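Local coordinates for protein PtLCIB4 H88A mutant (Phaeodactylum tricornutum, PDB 5B5Z) that probably works as a zinc-dependent beta-type carbonic anhydrase that interconverts carbon dioxide and bicarbonate, here in a mutant form, at residues T52-S57 / L109-S114; A85-G90 / D215-L220. All blocks are in the same frame, centred on the assembly; numbering follows the deposited sequence.

Interaction 1: residues T52-S57 / L109-S114; sequences TLLATS and LLIYGS
Leu53, Ala55 and Ser57 pair with Leu109, Ile111 and Gly113 through five backbone hydrogen bonds that join two parallel strands. The short segments run 15° apart. Leu53 O accepts from Leu109 N, and Ala55 N gives to Leu109 O at 2.8 Å. Ala55 O then takes Ile111 N, and Ser57 N gives to Ile111 O. The last bond, Gly113 N to Ser57 O, is the longest at 3.1 Å. CA-H...O contacts back up this pairing. Ala55 O is gripped twice, by Ile111 N and by the CA of Leu110 at 3.3 Å. Thr56 CA meets Ile111 O in the same way.

These strands lie inside the mixed sheet of an alpha/beta fold, with 79-80 beyond 52-57 and 238-247 beyond 109-114. Helix 65-75 packs on the face that carries Leu54, Leu109 and Ile111. Helix 205-228 touches Tyr112 on the other face.

Side chains meet on both faces. Leu54 holds CG anti to its backbone N (chi1 178°), which brings CD1 over to the neighbouring strand. There CD1 sits 4.0 Å from both Leu109 CD2 and Ile111 CG1, an apolar contact. On the other face Ala55 CB makes a like contact with Leu110 CD1. Ser57 CB and Tyr112 CB approach closely there, at 3.7 Å. With chi1 at 73°, the Tyr112 ring leads away from Ser57, toward Gln217 and Gln218.

Polar side-chain ends bond outside the pair. Thr56 OG1 bonds to Glu68, and Ser57 OG to Gly86 O.

Interaction 2: residues A85-G90 / D215-L220; sequences AGFPFG and DAQQKL
Phe87 and Gln217 bring the loop 85-90 and the helix 215-220 closest, with their CA atoms 5.7 Å apart. The loop bends in an inverse gamma turn centred on Pro88, closed by Phe89 N to Phe87 O. It precedes helix 91-99 and packs on one side of helix 205-228. Ala85, at its start, has its side chain about 5 Å from the bound zinc.

Three helix side chains receive Phe87 and Pro88. Gln217 CG lies over one face of the Phe87 ring in a CH-pi contact, 4.0 Å from the centroid and offset toward the rim. Ala216 CB comes at the ring edge, in its plane, 3.7 Å from CE1. Beyond CG the Gln217 chain is extended (chi2 -172°), which carries its amide past the ring to Gly86. The amide plane stands 70° from the ring plane. Its NE2 donates to Gly113 O on strand 107-117. A CB on Gly86 would press on the carbonyl O of Ala85, which by itself calls for glycine, and would also run into Gln217 NE2. An alanine in place of Gln217 would probably leave Gly113 O without this donor and bare part of the Phe87 face. Met191 of helix 183-192 also touches Phe87 and Leu220. Leu220 crosses the proline ring at an angle, its CD2 methyl 3.6 Å from Pro88 CG.

Overall arrangement
The centres of the two contacts lie 12 Å apart, and their segments alternate along the chain: 52-57, 85-90, 109-114, then 215-220. Interaction 1 belongs to the central sheet. Interaction 2 joins a loop to helix 205-228 beside one face of that sheet. Two probable hydrogen bonds tie them together: Ser57 OG to Gly86 O, and Gln217 NE2 to Gly113 O. Each strand therefore holds one side of interaction 2. Both strands also lead toward the zinc site. Cys59 follows 52-57 by two residues, and His115 comes directly after 109-114; Cys139 is the third protein ligand. The contacts thus meet at the end of the sheet near the metal.

Interaction 1: residues T52-S57 / L109-S114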
ATOM      1  N   THR A  52       3.375  -7.567  18.600  1.00 19.23           N
ATOM      2  CA  THR A  52       2.599  -6.493  17.963  1.00 17.82           C
ATOM      3  C   THR A  52       2.676  -6.608  16.455  1.00 18.70           C
ATOM      4  O   THR A  52       3.750  -6.819  15.900  1.00 20.35           O
ATOM      5  CB  THR A  52       3.096  -5.102  18.375  1.00 17.49           C
ATOM      6  OG1 THR A  52       2.953  -4.947  19.790  1.00 20.72           O
ATOM      7  CG2 THR A  52       2.284  -3.988  17.686  1.00 19.15           C
ATOM      8  N   LEU A  53       1.527  -6.486  15.796  1.00 16.37           N
ATOM      9  CA  LEU A  53       1.467  -6.427  14.346  1.00 13.92           C
ATOM     10  C   LEU A  53       1.148  -4.995  13.955  1.00 12.42           C
ATOM     11  O   LEU A  53       0.129  -4.465  14.372  1.00 16.30           O
ATOM     12  CB  LEU A  53       0.403  -7.363  13.799  1.00 14.97           C
ATOM     13  CG  LEU A  53       0.205  -7.304  12.281  1.00 15.80           C
ATOM     14  CD1 LEU A  53       1.430  -7.781  11.514  1.00 20.66           C
ATOM     15  CD2 LEU A  53      -1.000  -8.123  11.906  1.00 21.27           C
ATOM     16  N   LEU A  54       2.049  -4.390  13.194  1.00 13.62           N
ATOM     17  CA  LEU A  54       1.886  -3.017  12.728  1.00 12.17           C
ATOM     18  C   LEU A  54       1.033  -2.982  11.461  1.00 13.66           C
ATOM     19  O   LEU A  54       1.216  -3.806  10.556  1.00 12.93           O
ATOM     20  CB  LEU A  54       3.254  -2.398  12.473  1.00 12.72           C
ATOM     21  CG  LEU A  54       3.264  -0.968  11.938  1.00 12.71           C
ATOM     22  CD1 LEU A  54       2.646  -0.010  12.945  1.00 14.76           C
ATOM     23  CD2 LEU A  54       4.685  -0.550  11.572  1.00 12.52           C
ATOM     24  N   ALA A  55       0.081  -2.051  11.406  1.00 11.80           N
ATOM     25  CA  ALA A  55      -0.684  -1.831  10.171  1.00 12.64           C
ATOM     26  C   ALA A  55      -0.760  -0.346   9.898  1.00 13.90           C
ATOM     27  O   ALA A  55      -0.786   0.447  10.825  1.00 12.89           O
ATOM     28  CB  ALA A  55      -2.088  -2.434  10.279  1.00 15.02           C
ATOM     29  N   THR A  56      -0.790   0.027   8.622  1.00 12.12           N
ATOM     30  CA  THR A  56      -0.936   1.446   8.266  1.00 12.40           C
ATOM     31  C   THR A  56      -2.083   1.652   7.274  1.00 13.73           C
ATOM     32  O   THR A  56      -2.413   0.761   6.483  1.00 15.41           O
ATOM     33  CB  THR A  56       0.347   2.032   7.648  1.00 16.30           C
ATOM     34  OG1 THR A  56       0.566   1.468   6.349  1.00 16.50           O
ATOM     35  CG2 THR A  56       1.582   1.776   8.533  1.00 15.83           C
ATOM     36  N   SER A  57      -2.682   2.835   7.341  1.00 12.27           N
ATOM     37  CA  SER A  57      -3.589   3.311   6.306  1.00 12.54           C
ATOM     38  C   SER A  57      -3.158   4.738   5.976  1.00 12.29           C
ATOM     39  O   SER A  57      -3.597   5.718   6.600  1.00 12.61           O
ATOM     40  CB  SER A  57      -5.051   3.252   6.762  1.00 12.45           C
ATOM     41  OG  SER A  57      -5.928   3.565   5.675  1.00 14.95           O
ATOM     42  N   LEU A 109      -1.318  -2.541  16.069  1.00 13.72           N
ATOM     43  CA  LEU A 109      -1.196  -1.091  16.132  1.00 13.03           C
ATOM     44  C   LEU A 109      -1.477  -0.550  14.740  1.00 13.44           C
ATOM     45  O   LEU A 109      -0.736  -0.853  13.818  1.00 14.10           O
ATOM     46  CB  LEU A 109       0.193  -0.670  16.589  1.00 15.21           C
ATOM     47  CG  LEU A 109       0.531   0.811  16.376  1.00 14.36           C
ATOM     48  CD1 LEU A 109      -0.423   1.747  17.119  1.00 15.48           C
ATOM     49  CD2 LEU A 109       1.981   1.068  16.775  1.00 15.33           C
ATOM     50  N   LEU A 110      -2.559   0.212  14.600  1.00 13.22           N
ATOM     51  CA  LEU A 110      -2.925   0.845  13.330  1.00 14.46           C
ATOM     52  C   LEU A 110      -2.567   2.324  13.327  1.00 13.45           C
ATOM     53  O   LEU A 110      -2.970   3.062  14.213  1.00 15.02           O
ATOM     54  CB  LEU A 110      -4.425   0.678  13.065  1.00 13.22           C
ATOM     55  CG  LEU A 110      -4.971   1.397  11.832  1.00 14.65           C
ATOM     56  CD1 LEU A 110      -4.457   0.740  10.559  1.00 15.82           C
ATOM     57  CD2 LEU A 110      -6.481   1.394  11.880  1.00 17.61           C
ATOM     58  N   ILE A 111      -1.769   2.731  12.343  1.00 12.31           N
ATOM     59  CA  ILE A 111      -1.425   4.142  12.118  1.00 13.06           C
ATOM     60  C   ILE A 111      -2.136   4.614  10.860  1.00 12.04           C
ATOM     61  O   ILE A 111      -1.906   4.060   9.790  1.00 13.05           O
ATOM     62  CB  ILE A 111       0.104   4.367  11.909  1.00 12.16           C
ATOM     63  CG1 ILE A 111       0.948   3.558  12.906  1.00 17.37           C
ATOM     64  CG2 ILE A 111       0.450   5.873  11.917  1.00 14.19           C
ATOM     65  CD1 ILE A 111       0.811   4.003  14.360  1.00 17.22           C
ATOM     66  N   TYR A 112      -2.997   5.622  10.960  1.00 12.63           N
ATOM     67  CA  TYR A 112      -3.678   6.116   9.761  1.00 10.98           C
ATOM     68  C   TYR A 112      -3.683   7.625   9.730  1.00 11.86           C
ATOM     69  O   TYR A 112      -3.543   8.272  10.752  1.00 12.13           O
ATOM     70  CB  TYR A 112      -5.124   5.595   9.678  1.00 11.66           C
ATOM     71  CG  TYR A 112      -6.122   6.217  10.641  1.00 11.24           C
ATOM     72  CD1 TYR A 112      -6.324   5.691  11.914  1.00 14.00           C
ATOM     73  CD2 TYR A 112      -6.897   7.289  10.243  1.00 15.04           C
ATOM     74  CE1 TYR A 112      -7.255   6.261  12.792  1.00 13.77           C
ATOM     75  CE2 TYR A 112      -7.830   7.872  11.110  1.00 13.68           C
ATOM     76  CZ  TYR A 112      -7.995   7.354  12.378  1.00 12.54           C
ATOM     77  OH  TYR A 112      -8.932   7.928  13.236  1.00 17.22           O
ATOM     78  N   GLY A 113      -3.875   8.168   8.542  1.00 11.68           N
ATOM     79  CA  GLY A 113      -3.983   9.603   8.444  1.00 13.08           C
ATOM     80  C   GLY A 113      -4.042  10.101   7.037  1.00 12.81           C
ATOM     81  O   GLY A 113      -3.694   9.415   6.075  1.00 11.82           O
ATOM     82  N   SER A 114      -4.470  11.350   6.935  1.00 11.67           N
ATOM     83  CA  SER A 114      -4.308  12.099   5.717  1.00 12.92           C
ATOM     84  C   SER A 114      -2.882  12.616   5.653  1.00 11.54           C
ATOM     85  O   SER A 114      -2.108  12.448   6.581  1.00 10.78           O
ATOM     86  CB  SER A 114      -5.281  13.273   5.696  1.00 13.28           C
ATOM     87  OG  SER A 114      -5.002  14.131   6.800  1.00 12.45           O
TER

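Interaction 2: residues A85-G90 / D215-L220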
ATOM      1  N   ALA A  85      -5.120   8.956  -0.992  1.00 12.98           N
ATOM      2  CA  ALA A  85      -5.425   9.897   0.096  1.00 11.10           C
ATOM      3  C   ALA A  85      -5.350   9.291   1.499  1.00 12.03           C
ATOM      4  O   ALA A  85      -5.597   9.984   2.479  1.00 11.90           O
ATOM      5  CB  ALA A  85      -6.782  10.531  -0.123  1.00 13.04           C
ATOM      6  N   GLY A  86      -4.997   8.007   1.597  1.00 11.91           N
ATOM      7  CA  GLY A  86      -4.857   7.338   2.885  1.00 11.92           C
ATOM      8  C   GLY A  86      -6.105   6.661   3.441  1.00 12.98           C
ATOM      9  O   GLY A  86      -6.082   6.139   4.554  1.00 14.06           O
ATOM     10  N   PHE A  87      -7.199   6.659   2.682  1.00 13.83           N
ATOM     11  CA  PHE A  87      -8.393   5.916   3.101  1.00 13.44           C
ATOM     12  C   PHE A  87      -8.133   4.419   3.186  1.00 15.12           C
ATOM     13  O   PHE A  87      -7.369   3.894   2.396  1.00 14.84           O
ATOM     14  CB  PHE A  87      -9.549   6.188   2.146  1.00 15.06           C
ATOM     15  CG  PHE A  87     -10.126   7.563   2.300  1.00 14.79           C
ATOM     16  CD1 PHE A  87     -11.107   7.813   3.248  1.00 15.73           C
ATOM     17  CD2 PHE A  87      -9.667   8.606   1.522  1.00 13.82           C
ATOM     18  CE1 PHE A  87     -11.631   9.093   3.397  1.00 14.62           C
ATOM     19  CE2 PHE A  87     -10.184   9.885   1.667  1.00 17.33           C
ATOM     20  CZ  PHE A  87     -11.171  10.124   2.607  1.00 14.92           C
ATOM     21  N   PRO A  88      -8.775   3.735   4.154  1.00 13.78           N
ATOM     22  CA  PRO A  88      -8.574   2.297   4.388  1.00 14.82           C
ATOM     23  C   PRO A  88      -9.290   1.424   3.358  1.00 15.60           C
ATOM     24  O   PRO A  88     -10.212   0.688   3.680  1.00 16.35           O
ATOM     25  CB  PRO A  88      -9.147   2.091   5.801  1.00 14.26           C
ATOM     26  CG  PRO A  88     -10.215   3.154   5.924  1.00 15.67           C
ATOM     27  CD  PRO A  88      -9.619   4.351   5.197  1.00 16.14           C
ATOM     28  N   PHE A  89      -8.825   1.490   2.119  1.00 12.99           N
ATOM     29  CA  PHE A  89      -9.464   0.791   1.026  1.00 12.79           C
ATOM     30  C   PHE A  89      -9.381  -0.734   1.149  1.00 14.12           C
ATOM     31  O   PHE A  89     -10.152  -1.427   0.507  1.00 16.06           O
ATOM     32  CB  PHE A  89      -8.872   1.262  -0.299  1.00 17.70           C
ATOM     33  CG  PHE A  89      -9.354   2.623  -0.702  1.00 15.93           C
ATOM     34  CD1 PHE A  89     -10.691   2.823  -0.984  1.00 25.33           C
ATOM     35  CD2 PHE A  89      -8.491   3.699  -0.765  1.00 15.60           C
ATOM     36  CE1 PHE A  89     -11.159   4.069  -1.357  1.00 24.19           C
ATOM     37  CE2 PHE A  89      -8.957   4.950  -1.137  1.00 17.80           C
ATOM     38  CZ  PHE A  89     -10.291   5.134  -1.426  1.00 21.00           C
ATOM     39  N   GLY A  90      -8.472  -1.249   1.978  1.00 15.76           N
ATOM     40  CA  GLY A  90      -8.420  -2.682   2.233  1.00 14.87           C
ATOM     41  C   GLY A  90      -9.732  -3.171   2.826  1.00 16.02           C
ATOM     42  O   GLY A  90     -10.111  -4.330   2.655  1.00 16.42           O
ATOM     43  N   ASP A 215     -10.963  13.704   8.933  1.00 14.54           N
ATOM     44  CA  ASP A 215     -12.291  13.495   9.523  1.00 15.22           C
ATOM     45  C   ASP A 215     -13.053  12.397   8.804  1.00 16.21           C
ATOM     46  O   ASP A 215     -13.706  11.562   9.446  1.00 18.29           O
ATOM     47  CB  ASP A 215     -13.128  14.776   9.512  1.00 18.41           C
ATOM     48  CG  ASP A 215     -14.401  14.635  10.348  1.00 27.75           C
ATOM     49  OD1 ASP A 215     -14.280  14.510  11.589  1.00 28.21           O
ATOM     50  OD2 ASP A 215     -15.517  14.638   9.778  1.00 30.97           O
ATOM     51  N   ALA A 216     -12.971  12.396   7.472  1.00 14.07           N
ATOM     52  CA  ALA A 216     -13.634  11.370   6.687  1.00 14.86           C
ATOM     53  C   ALA A 216     -13.017   9.993   6.944  1.00 15.68           C
ATOM     54  O   ALA A 216     -13.718   8.993   7.039  1.00 16.97           O
ATOM     55  CB  ALA A 216     -13.571  11.730   5.202  1.00 14.51           C
ATOM     56  N   GLN A 217     -11.695   9.956   7.068  1.00 14.41           N
ATOM     57  CA  GLN A 217     -10.980   8.722   7.357  1.00 15.06           C
ATOM     58  C   GLN A 217     -11.366   8.177   8.717  1.00 13.60           C
ATOM     59  O   GLN A 217     -11.562   6.976   8.876  1.00 15.49           O
ATOM     60  CB  GLN A 217      -9.468   8.944   7.347  1.00 14.51           C
ATOM     61  CG  GLN A 217      -8.822   9.066   5.987  1.00 16.00           C
ATOM     62  CD  GLN A 217      -7.301   9.091   6.088  1.00 16.01           C
ATOM     63  OE1 GLN A 217      -6.727   8.829   7.154  1.00 16.83           O
ATOM     64  NE2 GLN A 217      -6.643   9.396   4.978  1.00 15.05           N
ATOM     65  N   GLN A 218     -11.456   9.064   9.698  1.00 14.59           N
ATOM     66  CA  GLN A 218     -11.686   8.616  11.061  1.00 14.67           C
ATOM     67  C   GLN A 218     -13.041   7.904  11.143  1.00 15.14           C
ATOM     68  O   GLN A 218     -13.178   6.879  11.817  1.00 17.21           O
ATOM     69  CB  GLN A 218     -11.599   9.801  12.039  1.00 17.35           C
ATOM     70  CG  GLN A 218     -11.991   9.454  13.473  1.00 21.25           C
ATOM     71  CD  GLN A 218     -13.479   9.650  13.710  1.00 21.08           C
ATOM     72  OE1 GLN A 218     -14.035  10.686  13.368  1.00 33.70           O
ATOM     73  NE2 GLN A 218     -14.127   8.642  14.275  1.00 35.70           N
ATOM     74  N   LYS A 219     -14.029   8.432  10.431  1.00 16.29           N
ATOM     75  CA  LYS A 219     -15.344   7.792  10.397  1.00 18.39           C
ATOM     76  C   LYS A 219     -15.301   6.402   9.763  1.00 16.81           C
ATOM     77  O   LYS A 219     -15.933   5.459  10.258  1.00 17.78           O
ATOM     78  CB  LYS A 219     -16.342   8.678   9.634  1.00 17.98           C
ATOM     79  CG  LYS A 219     -16.646   9.989  10.315  1.00 24.19           C
ATOM     80  CD  LYS A 219     -17.691  10.786   9.529  1.00 27.92           C
ATOM     81  CE  LYS A 219     -17.719  12.245   9.929  1.00 33.92           C
ATOM     82  NZ  LYS A 219     -18.399  13.057   8.872  1.00 36.04           N
ATOM     83  N   LEU A 220     -14.568   6.271   8.657  1.00 15.67           N
ATOM     84  CA  LEU A 220     -14.490   4.989   7.966  1.00 13.85           C
ATOM     85  C   LEU A 220     -13.692   3.970   8.776  1.00 15.03           C
ATOM     86  O   LEU A 220     -14.074   2.797   8.866  1.00 15.59           O
ATOM     87  CB  LEU A 220     -13.881   5.172   6.570  1.00 15.96           C
ATOM     88  CG  LEU A 220     -13.785   3.934   5.680  1.00 17.19           C
ATOM     89  CD1 LEU A 220     -15.144   3.294   5.500  1.00 20.45           C
ATOM     90  CD2 LEU A 220     -13.202   4.278   4.299  1.00 20.17           C
TER